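Local coordinates for NADH:ubiquinone oxidoreductase, Na translocating, F subunit (Porphyromonas gingivalis, PDB 2R6H), which is a flavoprotein subunit that binds flavin-adenine dinucleotide and combines FAD-binding and NAD-binding domains of the ferredoxin-reductase type, at residues S21-E26 with V105-P110; N17-T22 with Y59-R64. One frame throughout, in Å; residues are numbered along the deposited sequence.

Both contacts begin in the turn that joins strands 9-19 and 24-30, sharing Ser21 and Thr22, and their centres lie about 9 Å apart. Contact 1 carries the sheet on from strand 24-30 to the outer strand 100-106 and reaches the FAD directly. Contact 2 joins the other side of the turn to the loop 59-64, with the side chain of Asn19 about 12 Å from the FAD. Among the bonds between them, Glu26 N probably donates to Lys18 O at 3.0 Å, continuing the sheet, and Lys25 NZ of contact 1 meets two oxygens of contact 2, Asp60 O at 3.0 Å and Asn19 OD1 at 2.9 Å.

Contact 1: residues S21-E26 with V105-P110; sequences STFIKE and VRIATP. With FAD (flavin-adenine dinucleotide), chain H.
The guanidinium of Arg106 lies alongside Phe23, NH1 against CB and CG, its plane 14° from that of the ring and Phe23 CD2 over one guanidinium face, 4.0 Å from Arg106 CZ. A bend at chi2 (78°) lays the arginine chain beside the phenylalanine, with Arg106 CD near Phe23 CB. The buried Ile107 adds its CG2 methyl, 3.7 Å from Phe23 CD1, and Thr22 CG2 lies over the centre of one ring face. The backbone pairing is antiparallel. Phe23 O accepts from Ile107 N at 3.0 Å, and Lys25 and Val105 form a hydrogen-bonded pair, with Val105 N donating almost straight to Lys25 O at 3.0 Å. Ile24 and Arg106 are a non-hydrogen-bonded pair, which leaves Arg106 N pointing out of the sheet edge, where it donates to FAD O2 at 3.1 Å, nearly linear (173°). Beyond the strand, an inverse gamma turn centred on Ala108 leads to the adenosine ribose of FAD, whose O3B hydroxyl lies near the carbonyls of Ala108 and Thr109, weak bonds at most. The pair closes one edge of the six-stranded antiparallel sheet: Val105 and Ile107 pack on helix 127-132, and Phe23 meets Trp69 of helix 66-71.

Contact 2: residues N17-T22 with Y59-R64; sequences NKNVST and YDIQDR. With SO4 (sulfate ion), chain G; SO4 (sulfate ion), chain E.
Lys18 runs past Gln62, its CB 4.3 Å from Gln62 NE2; a long aliphatic stem with a charged end suits this exposed position. Asn19 carries the contact. Its backbone O takes a hydrogen bond from Gln62 NE2 at 2.7 Å and 156°, the donor somewhat tilted from the carbonyl plane but the acceptor lying in the plane of the Gln62 amide. A bend at chi2 (91°) brings the NE2 end of that amide to the backbone of Asn19. Gln62 OE1 lies 3.3 Å from Asn19 N, a weak bond at best, since the place of OE1 is less sure. The Asn19 side chain, its amide steeply inclined to that of Gln62, turns inward: ND2 donates to Ser21 O at 2.9 Å and 165°, pinning the turn, while OD1 accepts from Lys25 NZ. An asparagine fits because its short amide can donate and accept at once. Beside it lies Ile61 CD1, too close to Asn19 OD1 in the model for that spacing to be trusted; Ile61 also packs on Trp69 and Trp75. Further along, Thr22 packs on Phe65 and binds Glu199 through OG1. On the loop, Arg64 NH1 donates to O2 of the chain G sulfate at 2.8 Å and also bonds O3 of the chain E sulfate, at a very short and therefore doubtful distance; that O3 receives a weak bond from Gln62 NE2 at 3.4 Å. The sulfates probably come from the crystallisation liquor; they are consistent with a locally positive patch around Arg64, and no binding role follows from them. Inside, the ammonium of Lys25, from the neighbouring strand 24-30, is met by Asn17 O, Asn19 OD1 and Asp60 O, three oxygens that would probably stabilise its charge, so that polar bonds chiefly hold this loop to the turn.

Contact 1: residues S21-E26 with V105-P110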
loop_
_atom_site.group_PDB
_atom_site.type_symbol
_atom_site.label_atom_id
_atom_site.label_comp_id
_atom_site.label_asym_id
_atom_site.label_seq_id
_atom_site.Cartn_x
_atom_site.Cartn_y
_atom_site.Cartn_z
ATOM N N SER A 21 0.482 -4.391 -9.469
ATOM C CA SER A 21 1.910 -4.660 -9.584
ATOM C C SER A 21 2.017 -6.160 -9.561
ATOM O O SER A 21 1.014 -6.842 -9.725
ATOM C CB SER A 21 2.661 -4.113 -8.395
ATOM O OG SER A 21 2.344 -4.896 -7.267
ATOM N N THR A 22 3.207 -6.692 -9.319
ATOM C CA THR A 22 3.349 -8.148 -9.339
ATOM C C THR A 22 2.659 -8.866 -8.168
ATOM O O THR A 22 2.109 -9.952 -8.328
ATOM C CB THR A 22 4.798 -8.589 -9.403
ATOM O OG1 THR A 22 5.355 -8.200 -10.661
ATOM C CG2 THR A 22 4.866 -10.101 -9.286
ATOM N N PHE A 23 2.679 -8.249 -6.997
ATOM C CA PHE A 23 2.095 -8.879 -5.838
ATOM C C PHE A 23 1.036 -8.020 -5.127
ATOM O O PHE A 23 0.629 -8.312 -3.990
ATOM C CB PHE A 23 3.205 -9.280 -4.891
ATOM C CG PHE A 23 4.145 -10.264 -5.473
ATOM C CD1 PHE A 23 3.678 -11.465 -5.978
ATOM C CD2 PHE A 23 5.499 -10.003 -5.516
ATOM C CE1 PHE A 23 4.557 -12.392 -6.522
ATOM C CE2 PHE A 23 6.376 -10.921 -6.058
ATOM C CZ PHE A 23 5.911 -12.111 -6.559
ATOM N N ILE A 24 0.575 -6.966 -5.792
ATOM C CA ILE A 24 -0.511 -6.167 -5.238
ATOM C C ILE A 24 -1.680 -6.050 -6.208
ATOM O O ILE A 24 -1.551 -5.485 -7.297
ATOM C CB ILE A 24 -0.025 -4.789 -4.819
ATOM C CG1 ILE A 24 1.286 -4.949 -4.057
ATOM C CG2 ILE A 24 -1.070 -4.124 -3.951
ATOM C CD1 ILE A 24 1.954 -3.663 -3.720
ATOM N N LYS A 25 -2.810 -6.627 -5.815
ATOM C CA LYS A 25 -4.051 -6.439 -6.545
ATOM C C LYS A 25 -4.757 -5.190 -6.040
ATOM O O LYS A 25 -4.725 -4.875 -4.843
ATOM C CB LYS A 25 -4.967 -7.651 -6.399
ATOM C CG LYS A 25 -4.775 -8.652 -7.488
ATOM C CD LYS A 25 -5.358 -9.996 -7.120
ATOM C CE LYS A 25 -5.177 -10.975 -8.262
ATOM N NZ LYS A 25 -5.702 -10.409 -9.537
ATOM N N GLU A 26 -5.375 -4.467 -6.967
ATOM C CA GLU A 26 -6.236 -3.368 -6.590
ATOM C C GLU A 26 -7.632 -3.934 -6.438
ATOM O O GLU A 26 -8.311 -4.219 -7.419
ATOM C CB GLU A 26 -6.205 -2.262 -7.625
ATOM C CG GLU A 26 -6.858 -1.014 -7.129
ATOM C CD GLU A 26 -7.192 -0.068 -8.246
ATOM O OE1 GLU A 26 -7.312 -0.532 -9.401
ATOM O OE2 GLU A 26 -7.333 1.139 -7.968
ATOM N N VAL A 105 -3.995 -4.986 -1.943
ATOM C CA VAL A 105 -3.665 -6.198 -1.216
ATOM C C VAL A 105 -2.406 -6.879 -1.707
ATOM O O VAL A 105 -2.340 -7.298 -2.857
ATOM C CB VAL A 105 -4.794 -7.182 -1.313
ATOM C CG1 VAL A 105 -4.507 -8.373 -0.452
ATOM C CG2 VAL A 105 -6.058 -6.522 -0.864
ATOM N N ARG A 106 -1.410 -6.983 -0.826
ATOM C CA ARG A 106 -0.190 -7.740 -1.083
ATOM C C ARG A 106 -0.451 -9.214 -0.778
ATOM O O ARG A 106 -0.815 -9.574 0.345
ATOM C CB ARG A 106 0.936 -7.212 -0.187
ATOM C CG ARG A 106 2.262 -7.989 -0.208
ATOM C CD ARG A 106 3.061 -7.645 -1.452
ATOM N NE ARG A 106 4.508 -7.834 -1.332
ATOM C CZ ARG A 106 5.150 -8.963 -1.638
ATOM N NH1 ARG A 106 4.467 -10.027 -2.062
ATOM N NH2 ARG A 106 6.477 -9.037 -1.506
ATOM N N ILE A 107 -0.285 -10.072 -1.776
ATOM C CA ILE A 107 -0.424 -11.511 -1.560
ATOM C C ILE A 107 0.719 -12.043 -0.683
ATOM O O ILE A 107 1.900 -11.960 -1.045
ATOM C CB ILE A 107 -0.449 -12.270 -2.885
ATOM C CG1 ILE A 107 -0.684 -13.742 -2.635
ATOM C CG2 ILE A 107 0.850 -12.086 -3.626
ATOM C CD1 ILE A 107 -2.081 -14.068 -2.287
ATOM N N ALA A 108 0.375 -12.577 0.483
ATOM C CA ALA A 108 1.393 -12.973 1.443
ATOM C C ALA A 108 1.935 -14.352 1.114
ATOM O O ALA A 108 1.535 -15.340 1.737
ATOM C CB ALA A 108 0.836 -12.950 2.827
ATOM N N THR A 109 2.839 -14.418 0.135
ATOM C CA THR A 109 3.533 -15.657 -0.190
ATOM C C THR A 109 4.382 -16.057 0.997
ATOM O O THR A 109 4.821 -15.208 1.753
ATOM C CB THR A 109 4.484 -15.462 -1.366
ATOM O OG1 THR A 109 5.529 -14.567 -0.976
ATOM C CG2 THR A 109 3.765 -14.865 -2.548
ATOM N N PRO A 110 4.638 -17.354 1.155
ATOM C CA PRO A 110 5.499 -17.827 2.244
ATOM C C PRO A 110 6.942 -17.373 2.052
ATOM O O PRO A 110 7.259 -16.745 1.044
ATOM C CB PRO A 110 5.417 -19.357 2.119
ATOM C CG PRO A 110 4.221 -19.629 1.266
ATOM C CD PRO A 110 4.113 -18.461 0.341
HETATM P PA FAD H . -1.302 -14.573 7.304
HETATM O O1A FAD H . -1.617 -13.620 8.451
HETATM O O2A FAD H . -2.012 -15.928 7.396
HETATM O O5B FAD H . 0.302 -14.809 7.181
HETATM C C5B FAD H . 1.165 -13.733 6.846
HETATM C C4B FAD H . 2.502 -14.263 6.341
HETATM O O4B FAD H . 3.116 -15.051 7.344
HETATM C C3B FAD H . 2.341 -15.144 5.112
HETATM O O3B FAD H . 3.257 -14.719 4.134
HETATM C C2B FAD H . 2.700 -16.544 5.563
HETATM O O2B FAD H . 3.424 -17.212 4.555
HETATM C C1B FAD H . 3.568 -16.279 6.790
HETATM N N9A FAD H . 3.569 -17.381 7.793
HETATM C C8A FAD H . 2.491 -18.040 8.344
HETATM N N7A FAD H . 2.951 -18.970 9.222
HETATM C C5A FAD H . 4.312 -18.916 9.245
HETATM C C6A FAD H . 5.290 -19.631 9.951
HETATM N N6A FAD H . 4.950 -20.646 10.745
HETATM N N1A FAD H . 6.634 -19.339 9.757
HETATM C C2A FAD H . 7.013 -18.344 8.867
HETATM N N3A FAD H . 6.043 -17.638 8.169
HETATM C C4A FAD H . 4.715 -17.919 8.351
HETATM N N1 FAD H . -2.090 -5.318 4.101
HETATM C C2 FAD H . -2.300 -4.939 2.800
HETATM O O2 FAD H . -1.906 -5.682 1.912
HETATM N N3 FAD H . -2.942 -3.742 2.519
HETATM C C4 FAD H . -3.390 -2.909 3.542
HETATM O O4 FAD H . -3.973 -1.828 3.347
HETATM C C4X FAD H . -3.173 -3.306 4.850
HETATM N N5 FAD H . -3.613 -2.489 5.867
HETATM C C5X FAD H . -3.385 -2.880 7.172
HETATM C C6 FAD H . -3.820 -2.043 8.195
HETATM C C7 FAD H . -3.622 -2.398 9.524
HETATM C C7M FAD H . -4.114 -1.466 10.599
HETATM C C8 FAD H . -2.978 -3.601 9.818
HETATM C C8M FAD H . -2.745 -4.004 11.238
HETATM C C9 FAD H . -2.543 -4.430 8.791
HETATM C C9A FAD H . -2.742 -4.081 7.463
HETATM N N10 FAD H . -2.306 -4.899 6.432
HETATM C C10 FAD H . -2.520 -4.509 5.130
HETATM C "C1'" FAD H . -1.793 -6.289 6.663
HETATM C "C2'" FAD H . -2.956 -7.256 6.516
HETATM O "O2'" FAD H . -3.918 -6.963 7.499
HETATM C "C3'" FAD H . -2.527 -8.711 6.666
HETATM O "O3'" FAD H . -1.625 -8.869 7.737
HETATM C "C4'" FAD H . -1.925 -9.201 5.363
HETATM O "O4'" FAD H . -2.978 -9.262 4.438
HETATM C "C5'" FAD H . -1.341 -10.594 5.510
HETATM O "O5'" FAD H . -2.254 -11.379 6.240
HETATM P P FAD H . -2.744 -12.793 5.651
HETATM O O1P FAD H . -3.969 -13.274 6.393
HETATM O O2P FAD H . -2.973 -12.681 4.166
HETATM O O3P FAD H . -1.518 -13.776 5.914
#

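Contact 2: residues N17-T22 with Y59-R64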
loop_
_atom_site.group_PDB
_atom_site.type_symbol
_atom_site.label_atom_id
_atom_site.label_comp_id
_atom_site.label_asym_id
_atom_site.label_seq_id
_atom_site.Cartn_x
_atom_site.Cartn_y
_atom_site.Cartn_z
ATOM N N ASN A 17 -10.918 -6.795 -9.335
ATOM C CA ASN A 17 -9.723 -7.355 -8.717
ATOM C C ASN A 17 -8.634 -7.662 -9.739
ATOM O O ASN A 17 -8.356 -8.824 -10.036
ATOM C CB ASN A 17 -10.072 -8.619 -7.925
ATOM C CG ASN A 17 -9.123 -8.861 -6.769
ATOM O OD1 ASN A 17 -8.704 -7.926 -6.087
ATOM N ND2 ASN A 17 -8.778 -10.123 -6.541
ATOM N N LYS A 18 -8.020 -6.612 -10.275
ATOM C CA LYS A 18 -6.928 -6.768 -11.228
ATOM C C LYS A 18 -5.583 -6.451 -10.583
ATOM O O LYS A 18 -5.494 -5.598 -9.699
ATOM C CB LYS A 18 -7.150 -5.871 -12.448
ATOM C CG LYS A 18 -7.821 -6.572 -13.619
ATOM C CD LYS A 18 -8.638 -5.598 -14.450
ATOM C CE LYS A 18 -7.752 -4.790 -15.385
ATOM N NZ LYS A 18 -8.535 -3.808 -16.185
ATOM N N ASN A 19 -4.540 -7.142 -11.030
ATOM C CA ASN A 19 -3.184 -6.864 -10.573
ATOM C C ASN A 19 -2.740 -5.445 -10.910
ATOM O O ASN A 19 -2.963 -4.962 -12.021
ATOM C CB ASN A 19 -2.201 -7.877 -11.163
ATOM C CG ASN A 19 -1.975 -9.069 -10.254
ATOM O OD1 ASN A 19 -2.853 -9.915 -10.091
ATOM N ND2 ASN A 19 -0.792 -9.140 -9.655
ATOM N N VAL A 20 -2.112 -4.781 -9.946
ATOM C CA VAL A 20 -1.667 -3.413 -10.127
ATOM C C VAL A 20 -0.107 -3.360 -10.069
ATOM O O VAL A 20 0.540 -2.439 -10.579
ATOM C CB VAL A 20 -2.407 -2.504 -9.120
ATOM C CG1 VAL A 20 -1.585 -2.266 -7.856
ATOM C CG2 VAL A 20 -2.817 -1.217 -9.777
ATOM N N SER A 21 0.482 -4.391 -9.469
ATOM C CA SER A 21 1.910 -4.660 -9.584
ATOM C C SER A 21 2.017 -6.160 -9.561
ATOM O O SER A 21 1.014 -6.842 -9.725
ATOM C CB SER A 21 2.661 -4.113 -8.395
ATOM O OG SER A 21 2.344 -4.896 -7.267
ATOM N N THR A 22 3.207 -6.692 -9.319
ATOM C CA THR A 22 3.349 -8.148 -9.339
ATOM C C THR A 22 2.659 -8.866 -8.168
ATOM O O THR A 22 2.109 -9.952 -8.328
ATOM C CB THR A 22 4.798 -8.589 -9.403
ATOM O OG1 THR A 22 5.355 -8.200 -10.661
ATOM C CG2 THR A 22 4.866 -10.101 -9.286
ATOM N N TYR A 59 -5.536 -18.125 -10.140
ATOM C CA TYR A 59 -5.486 -16.677 -10.012
ATOM C C TYR A 59 -5.459 -16.000 -11.376
ATOM O O TYR A 59 -4.966 -16.565 -12.337
ATOM C CB TYR A 59 -4.266 -16.267 -9.209
ATOM C CG TYR A 59 -4.367 -16.487 -7.720
ATOM C CD1 TYR A 59 -5.596 -16.550 -7.085
ATOM C CD2 TYR A 59 -3.218 -16.579 -6.944
ATOM C CE1 TYR A 59 -5.680 -16.724 -5.706
ATOM C CE2 TYR A 59 -3.283 -16.755 -5.575
ATOM C CZ TYR A 59 -4.514 -16.827 -4.951
ATOM O OH TYR A 59 -4.566 -17.010 -3.579
ATOM N N ASP A 60 -5.995 -14.788 -11.458
ATOM C CA ASP A 60 -5.970 -14.035 -12.704
ATOM C C ASP A 60 -4.874 -12.984 -12.646
ATOM O O ASP A 60 -5.002 -11.988 -11.935
ATOM C CB ASP A 60 -7.319 -13.357 -12.960
ATOM C CG ASP A 60 -7.496 -12.926 -14.412
ATOM O OD1 ASP A 60 -6.505 -12.972 -15.169
ATOM O OD2 ASP A 60 -8.626 -12.553 -14.802
ATOM N N ILE A 61 -3.802 -13.214 -13.400
ATOM C CA ILE A 61 -2.664 -12.295 -13.465
ATOM C C ILE A 61 -2.350 -11.860 -14.904
ATOM O O ILE A 61 -2.182 -12.700 -15.779
ATOM C CB ILE A 61 -1.390 -12.958 -12.880
ATOM C CG1 ILE A 61 -1.691 -13.603 -11.529
ATOM C CG2 ILE A 61 -0.247 -11.932 -12.765
ATOM C CD1 ILE A 61 -1.837 -12.586 -10.430
ATOM N N GLN A 62 -2.228 -10.560 -15.148
ATOM C CA GLN A 62 -1.910 -10.081 -16.499
ATOM C C GLN A 62 -0.499 -10.433 -17.006
ATOM O O GLN A 62 0.427 -10.642 -16.230
ATOM C CB GLN A 62 -2.104 -8.573 -16.598
ATOM C CG GLN A 62 -3.410 -8.068 -16.064
ATOM C CD GLN A 62 -3.310 -7.712 -14.612
ATOM O OE1 GLN A 62 -3.265 -8.595 -13.750
ATOM N NE2 GLN A 62 -3.265 -6.416 -14.320
ATOM N N ASP A 63 -0.351 -10.452 -18.328
ATOM C CA ASP A 63 0.881 -10.871 -19.006
ATOM C C ASP A 63 2.163 -10.349 -18.363
ATOM O O ASP A 63 3.152 -11.073 -18.256
ATOM C CB ASP A 63 0.858 -10.428 -20.480
ATOM C CG ASP A 63 -0.503 -10.675 -21.173
ATOM O OD1 ASP A 63 -1.359 -11.435 -20.637
ATOM O OD2 ASP A 63 -0.701 -10.103 -22.276
ATOM N N ARG A 64 2.139 -9.090 -17.947
ATOM C CA ARG A 64 3.340 -8.407 -17.484
ATOM C C ARG A 64 3.676 -8.628 -16.014
ATOM O O ARG A 64 4.737 -8.221 -15.555
ATOM C CB ARG A 64 3.226 -6.916 -17.764
ATOM C CG ARG A 64 2.270 -6.171 -16.866
ATOM C CD ARG A 64 1.994 -4.801 -17.452
ATOM N NE ARG A 64 1.390 -3.846 -16.515
ATOM C CZ ARG A 64 0.074 -3.665 -16.364
ATOM N NH1 ARG A 64 -0.795 -4.394 -17.073
ATOM N NH2 ARG A 64 -0.379 -2.756 -15.496
HETATM S S SO4 G . -0.182 -6.504 -20.128
HETATM O O1 SO4 G . 0.754 -7.129 -19.196
HETATM O O2 SO4 G . -1.268 -5.895 -19.359
HETATM O O3 SO4 G . 0.566 -5.537 -20.943
HETATM O O4 SO4 G . -0.776 -7.519 -20.989
HETATM S S SO4 E . -4.554 -3.892 -17.053
HETATM O O1 SO4 E . -5.263 -3.441 -15.862
HETATM O O2 SO4 E . -4.698 -2.856 -18.062
HETATM O O3 SO4 E . -3.134 -4.065 -16.760
HETATM O O4 SO4 E . -5.106 -5.151 -17.562
#